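Local coordinates for transcription elongation factor SPT6 (Candida glabrata, PDB 3PJP), which probably acts as a histone H3-H4 chaperone that maintains chromatin during RNA polymerase II elongation, and binds the phosphorylated polymerase C-terminal repeats through this tandem SH2 domain, at residues A[34-39]-A[56-61]; A[47-52]-A[92-97]. All coordinates share one frame; numbering follows the deposited sequence. Where two conformers were deposited one is given.

Contact 1: A[34-39]-A[56-61]; sequences VIRQSS and FQHVDI. With ACT (acetate ion), chain C.
R36 reaches over the sheet and brings its guanidinium beside the ring of H58, with NH2 2.9 Å from H58 ND1. The two side chains run roughly perpendicular, and their planes are 68° apart. H58 ND1 lies near the guanidinium plane, at its edge, while NH2 meets the imidazole obliquely. R36 CG sits between the backbone N and the carbonyl carbon, chi1 59°, and from there the extended chain carries the guanidinium out to H58 and to a bound acetate. T48, on the strand between the two segments, uses OG1 to hydrogen-bond both R36 NE and H58 ND1. H58 NE2 is bonded to E22 of helix 18-25.

R36 matches in position the phosphate-binding arginine of SH2 domains, so this is probably the phosphotyrosine-type pocket of the first SH2 domain. Here the acetate ion, probably from the crystallisation liquor, occupies this site. It takes a two-pronged grip from the guanidinium: R36 NH1 to OXT of the acetate is 2.9 Å, and R36 NH2 to its O is 2.7 Å. Both bonds are nearly straight. R36 NH1 also makes a bent bond to Q37 O at 2.8 Å, which may help fix the guanidinium's rotation. Farther along, S38 OG lies 3.7 Å from D60 OD1, an oxygen that is hydrogen-bonded to H44.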
loop_
_atom_site.group_PDB
_atom_site.type_symbol
_atom_site.label_atom_id
_atom_site.label_comp_id
_atom_site.label_asym_id
_atom_site.label_seq_id
_atom_site.Cartn_x
_atom_site.Cartn_y
_atom_site.Cartn_z
ATOM N N VAL A 34 7.233 9.075 10.538
ATOM C CA VAL A 34 7.225 10.411 11.112
ATOM C C VAL A 34 6.044 11.178 10.552
ATOM O O VAL A 34 5.592 10.918 9.432
ATOM C CB VAL A 34 8.507 11.206 10.790
ATOM C CG1 VAL A 34 9.711 10.605 11.517
ATOM C CG2 VAL A 34 8.737 11.274 9.284
ATOM N N ILE A 35 5.535 12.111 11.344
ATOM C CA ILE A 35 4.613 13.114 10.845
ATOM C C ILE A 35 5.477 14.333 10.518
ATOM O O ILE A 35 6.442 14.622 11.221
ATOM C CB ILE A 35 3.561 13.456 11.913
ATOM C CG1 ILE A 35 2.962 12.170 12.470
ATOM C CG2 ILE A 35 2.497 14.386 11.358
ATOM C CD1 ILE A 35 1.922 12.396 13.547
ATOM N N ARG A 36 5.162 15.040 9.443
ATOM C CA ARG A 36 6.043 16.121 9.024
ATOM C C ARG A 36 5.330 17.241 8.290
ATOM O O ARG A 36 4.118 17.182 8.030
ATOM C CB ARG A 36 7.172 15.581 8.140
ATOM C CG ARG A 36 6.676 14.875 6.883
ATOM C CD ARG A 36 7.852 14.543 5.961
ATOM N NE ARG A 36 7.451 13.823 4.750
ATOM C CZ ARG A 36 6.973 14.403 3.652
ATOM N NH1 ARG A 36 6.794 15.717 3.615
ATOM N NH2 ARG A 36 6.661 13.668 2.589
ATOM N N GLN A 37 6.123 18.252 7.960
ATOM C CA GLN A 37 5.736 19.365 7.111
ATOM C C GLN A 37 5.389 18.839 5.723
ATOM O O GLN A 37 6.063 17.953 5.203
ATOM C CB GLN A 37 6.913 20.351 7.039
ATOM C CG GLN A 37 6.852 21.400 5.937
ATOM C CD GLN A 37 8.184 22.131 5.761
ATOM O OE1 GLN A 37 8.461 23.125 6.437
ATOM N NE2 GLN A 37 9.015 21.632 4.856
ATOM N N SER A 38 4.315 19.365 5.141
ATOM C CA SER A 38 3.960 19.045 3.771
ATOM C C SER A 38 4.487 20.104 2.811
ATOM O O SER A 38 4.461 21.296 3.113
ATOM C CB SER A 38 2.445 18.933 3.633
ATOM O OG SER A 38 2.071 18.816 2.277
ATOM N N SER A 39 5.017 19.612 1.692
ATOM C CA SER A 39 5.668 20.406 0.658
ATOM C C SER A 39 5.042 21.781 0.526
ATOM O O SER A 39 5.558 22.764 1.054
ATOM C CB SER A 39 5.582 19.669 -0.681
ATOM O OG SER A 39 6.765 19.836 -1.441
ATOM N N PHE A 56 9.702 3.590 0.882
ATOM C CA PHE A 56 8.937 4.460 1.764
ATOM C C PHE A 56 7.723 5.025 1.075
ATOM O O PHE A 56 7.752 5.327 -0.126
ATOM C CB PHE A 56 9.778 5.645 2.231
ATOM C CG PHE A 56 11.154 5.273 2.655
ATOM C CD1 PHE A 56 11.414 4.923 3.972
ATOM C CD2 PHE A 56 12.193 5.265 1.739
ATOM C CE1 PHE A 56 12.709 4.583 4.367
ATOM C CE2 PHE A 56 13.473 4.928 2.132
ATOM C CZ PHE A 56 13.726 4.577 3.440
ATOM N N GLN A 57 6.669 5.212 1.857
ATOM C CA GLN A 57 5.478 5.858 1.349
ATOM C C GLN A 57 5.233 7.183 2.042
ATOM O O GLN A 57 5.394 7.304 3.261
ATOM C CB GLN A 57 4.265 4.941 1.495
ATOM C CG GLN A 57 2.967 5.580 1.059
ATOM C CD GLN A 57 1.822 4.602 1.077
ATOM O OE1 GLN A 57 1.243 4.318 2.129
ATOM N NE2 GLN A 57 1.500 4.053 -0.090
ATOM N N HIS A 58 4.844 8.176 1.254
ATOM C CA HIS A 58 4.460 9.473 1.776
ATOM C C HIS A 58 2.949 9.643 1.648
ATOM O O HIS A 58 2.380 9.462 0.564
ATOM C CB HIS A 58 5.209 10.571 1.027
ATOM C CG HIS A 58 6.698 10.410 1.056
ATOM N ND1 HIS A 58 7.485 10.961 2.045
ATOM C CD2 HIS A 58 7.544 9.760 0.222
ATOM C CE1 HIS A 58 8.753 10.663 1.815
ATOM N NE2 HIS A 58 8.817 9.935 0.714
ATOM N N VAL A 59 2.318 9.964 2.772
ATOM C CA VAL A 59 0.866 10.041 2.887
ATOM C C VAL A 59 0.477 11.474 3.194
ATOM O O VAL A 59 0.975 12.070 4.160
ATOM C CB VAL A 59 0.392 9.120 4.008
ATOM C CG1 VAL A 59 -1.143 9.129 4.118
ATOM C CG2 VAL A 59 0.911 7.711 3.776
ATOM N N ASP A 60 -0.392 12.048 2.367
ATOM C CA ASP A 60 -0.800 13.425 2.597
ATOM C C ASP A 60 -1.962 13.516 3.560
ATOM O O ASP A 60 -2.884 12.710 3.518
ATOM C CB ASP A 60 -1.159 14.142 1.300
ATOM C CG ASP A 60 -1.569 15.584 1.543
ATOM O OD1 ASP A 60 -0.680 16.438 1.731
ATOM O OD2 ASP A 60 -2.783 15.860 1.543
ATOM N N ILE A 61 -1.888 14.511 4.438
ATOM C CA ILE A 61 -2.973 14.832 5.356
ATOM C C ILE A 61 -3.508 16.230 5.041
ATOM O O ILE A 61 -2.776 17.222 5.119
ATOM C CB ILE A 61 -2.495 14.770 6.824
ATOM C CG1 ILE A 61 -1.946 13.382 7.152
ATOM C CG2 ILE A 61 -3.646 15.069 7.768
ATOM C CD1 ILE A 61 -1.130 13.353 8.433
HETATM C C ACT C . 5.304 16.328 0.645
HETATM O O ACT C . 5.887 15.233 0.516
HETATM O OXT ACT C . 5.911 17.198 1.309
HETATM C CH3 ACT C . 3.958 16.578 0.036
#

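Contact 2: A[47-52]-A[92-97]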
loop_
_atom_site.group_PDB
_atom_site.type_symbol
_atom_site.label_atom_id
_atom_site.label_comp_id
_atom_site.label_asym_id
_atom_site.label_seq_id
_atom_site.Cartn_x
_atom_site.Cartn_y
_atom_site.Cartn_z
ATOM N N ILE A 47 2.643 12.174 6.399
ATOM C CA ILE A 47 3.263 11.072 7.118
ATOM C C ILE A 47 4.156 10.311 6.157
ATOM O O ILE A 47 3.740 9.980 5.052
ATOM C CB ILE A 47 2.228 10.120 7.734
ATOM C CG1 ILE A 47 1.614 10.740 8.989
ATOM C CG2 ILE A 47 2.860 8.783 8.091
ATOM C CD1 ILE A 47 0.431 9.944 9.537
ATOM N N THR A 48 5.394 10.060 6.566
ATOM C CA THR A 48 6.260 9.173 5.801
ATOM C C THR A 48 6.461 7.915 6.617
ATOM O O THR A 48 6.702 7.990 7.817
ATOM C CB THR A 48 7.640 9.813 5.518
ATOM O OG1 THR A 48 7.463 10.999 4.736
ATOM C CG2 THR A 48 8.534 8.835 4.780
ATOM N N TRP A 49 6.342 6.755 5.983
ATOM C CA TRP A 49 6.558 5.511 6.711
ATOM C C TRP A 49 7.341 4.510 5.890
ATOM O O TRP A 49 7.398 4.606 4.658
ATOM C CB TRP A 49 5.243 4.923 7.244
ATOM C CG TRP A 49 4.224 4.425 6.214
ATOM C CD1 TRP A 49 3.421 5.186 5.419
ATOM C CD2 TRP A 49 3.897 3.063 5.936
ATOM N NE1 TRP A 49 2.604 4.371 4.643
ATOM C CE2 TRP A 49 2.886 3.063 4.947
ATOM C CE3 TRP A 49 4.358 1.840 6.429
ATOM C CZ2 TRP A 49 2.333 1.882 4.441
ATOM C CZ3 TRP A 49 3.817 0.678 5.933
ATOM C CH2 TRP A 49 2.812 0.700 4.945
ATOM N N LYS A 50 7.965 3.561 6.579
ATOM C CA LYS A 50 8.850 2.606 5.922
ATOM C C LYS A 50 8.153 1.273 5.666
ATOM O O LYS A 50 7.658 0.633 6.587
ATOM C CB LYS A 50 10.127 2.382 6.739
ATOM C CG LYS A 50 11.125 1.445 6.055
ATOM C CD LYS A 50 12.360 1.179 6.923
ATOM C CE LYS A 50 13.310 0.228 6.190
ATOM N NZ LYS A 50 14.571 -0.023 6.934
ATOM N N LEU A 51 8.125 0.858 4.405
ATOM C CA LEU A 51 7.513 -0.412 4.042
ATOM C C LEU A 51 8.538 -1.535 4.020
ATOM O O LEU A 51 8.227 -2.680 4.342
ATOM C CB LEU A 51 6.881 -0.330 2.650
ATOM C CG LEU A 51 5.548 0.417 2.517
ATOM C CD1 LEU A 51 5.755 1.919 2.542
ATOM C CD2 LEU A 51 4.844 -0.002 1.222
ATOM N N ASP A 52 9.752 -1.207 3.590
ATOM C CA ASP A 52 10.787 -2.204 3.361
ATOM C C ASP A 52 12.113 -1.491 3.133
ATOM O O ASP A 52 12.165 -0.265 3.113
ATOM C CB ASP A 52 10.425 -3.036 2.125
ATOM C CG ASP A 52 10.969 -4.450 2.186
ATOM O OD1 ASP A 52 10.289 -5.324 2.770
ATOM O OD2 ASP A 52 12.065 -4.691 1.641
ATOM N N GLU A 92 -6.142 4.207 13.410
ATOM C CA GLU A 92 -7.151 3.690 12.481
ATOM C C GLU A 92 -6.662 3.618 11.038
ATOM O O GLU A 92 -7.164 2.804 10.251
ATOM C CB GLU A 92 -8.432 4.525 12.548
ATOM C CG GLU A 92 -9.154 4.464 13.908
ATOM C CD GLU A 92 -10.346 5.392 13.960
ATOM O OE1 GLU A 92 -10.628 6.053 12.938
ATOM O OE2 GLU A 92 -10.994 5.475 15.031
ATOM N N TYR A 93 -5.741 4.502 10.670
ATOM C CA TYR A 93 -5.215 4.541 9.310
ATOM C C TYR A 93 -3.867 3.832 9.211
ATOM O O TYR A 93 -3.742 2.802 8.550
ATOM C CB TYR A 93 -5.071 5.979 8.805
ATOM C CG TYR A 93 -4.478 6.057 7.409
ATOM C CD1 TYR A 93 -5.290 5.996 6.285
ATOM C CD2 TYR A 93 -3.108 6.171 7.220
ATOM C CE1 TYR A 93 -4.751 6.056 5.010
ATOM C CE2 TYR A 93 -2.567 6.233 5.963
ATOM C CZ TYR A 93 -3.394 6.170 4.860
ATOM O OH TYR A 93 -2.848 6.232 3.601
ATOM N N LEU A 94 -2.848 4.378 9.871
ATOM C CA LEU A 94 -1.500 3.846 9.696
ATOM C C LEU A 94 -1.315 2.418 10.217
ATOM O O LEU A 94 -0.758 1.577 9.519
ATOM C CB LEU A 94 -0.439 4.767 10.315
ATOM C CG LEU A 94 0.982 4.306 9.996
ATOM C CD1 LEU A 94 1.261 4.308 8.503
ATOM C CD2 LEU A 94 2.020 5.161 10.731
ATOM N N GLN A 95 -1.742 2.146 11.442
ATOM C CA GLN A 95 -1.549 0.813 12.007
ATOM C C GLN A 95 -2.302 -0.236 11.180
ATOM O O GLN A 95 -1.887 -1.391 11.097
ATOM C CB GLN A 95 -1.924 0.773 13.495
ATOM C CG GLN A 95 -0.792 1.283 14.399
ATOM C CD GLN A 95 -1.218 1.536 15.840
ATOM O OE1 GLN A 95 -2.244 1.031 16.299
ATOM N NE2 GLN A 95 -0.425 2.329 16.559
ATOM N N ASN A 96 -3.397 0.184 10.561
ATOM C CA ASN A 96 -4.157 -0.689 9.679
ATOM C C ASN A 96 -3.403 -1.032 8.418
ATOM O O ASN A 96 -3.318 -2.192 8.028
ATOM C CB ASN A 96 -5.486 -0.050 9.303
ATOM C CG ASN A 96 -6.622 -0.639 10.066
ATOM O OD1 ASN A 96 -6.685 -1.855 10.250
ATOM N ND2 ASN A 96 -7.533 0.212 10.539
ATOM N N LYS A 97 -2.902 0.001 7.761
ATOM C CA LYS A 97 -2.083 -0.178 6.579
ATOM C C LYS A 97 -0.884 -1.090 6.856
ATOM O O LYS A 97 -0.535 -1.939 6.031
ATOM C CB LYS A 97 -1.639 1.181 6.059
ATOM C CG LYS A 97 -1.688 1.313 4.576
ATOM C CD LYS A 97 -1.465 2.742 4.133
ATOM C CE LYS A 97 -1.686 2.849 2.634
ATOM N NZ LYS A 97 -1.623 4.255 2.171
#
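W49 turns its indole toward the helix with chi1 at 66°, which sets CG on the side of CB flanked by both backbone N and C, and L94 has its CG anti to the backbone N, chi1 -173°. These torsions bring L94 CD1 over one face of the indole. The methyl is 3.8 Å from the centroid of the five-membered ring and 10° off the ring normal, a CH-pi contact. Its nearest ring atom is W49 CG, 3.7 Å from L94 CD1. The two side chains run antiparallel alongside one another. L51 CD1 covers the other face, so the indole is held between two leucine methyls.

K97 lies roughly perpendicular to W49. Its aliphatic part does the touching: K97 CD is 3.9 Å from W49 CZ2, and the approach to the ring is oblique. In the SH2 fold a central antiparallel sheet is flanked by two helices. This contact joins the middle strand 44-52 to helix 86-105, which packs on one side of the sheet. W49 also touches I98 and L101 of that helix, and F33 of the neighbouring strand touches both W49 and L94.

The polar ends are paired in this buried place. The extended K97 chain carries NZ to Y93 OH, 2.7 Å away. E79 forms a salt bridge with K97 NZ and a hydrogen bond with Y93 OH, while Q57 OE1 accepts from both W49 NE1 and K97 NZ.

Overall arrangement
Both contacts belong to the first SH2 domain and use the same sheet, in which strand 44-52 lies between strands 33-37 and 55-64. Their centres are 11 Å apart. Contact 1 is partly buried and polar. It gathers side chains of the two outer strands of this trio across the middle one, around a bound anion. Contact 2 is buried and mainly apolar, joining the middle strand to helix 86-105. T48 and W49 point to opposite sides of that strand: T48 serves the anion pocket, W49 the core. The backbone ties them too, with V59 N 2.7 Å from I47 O, a probable hydrogen bond.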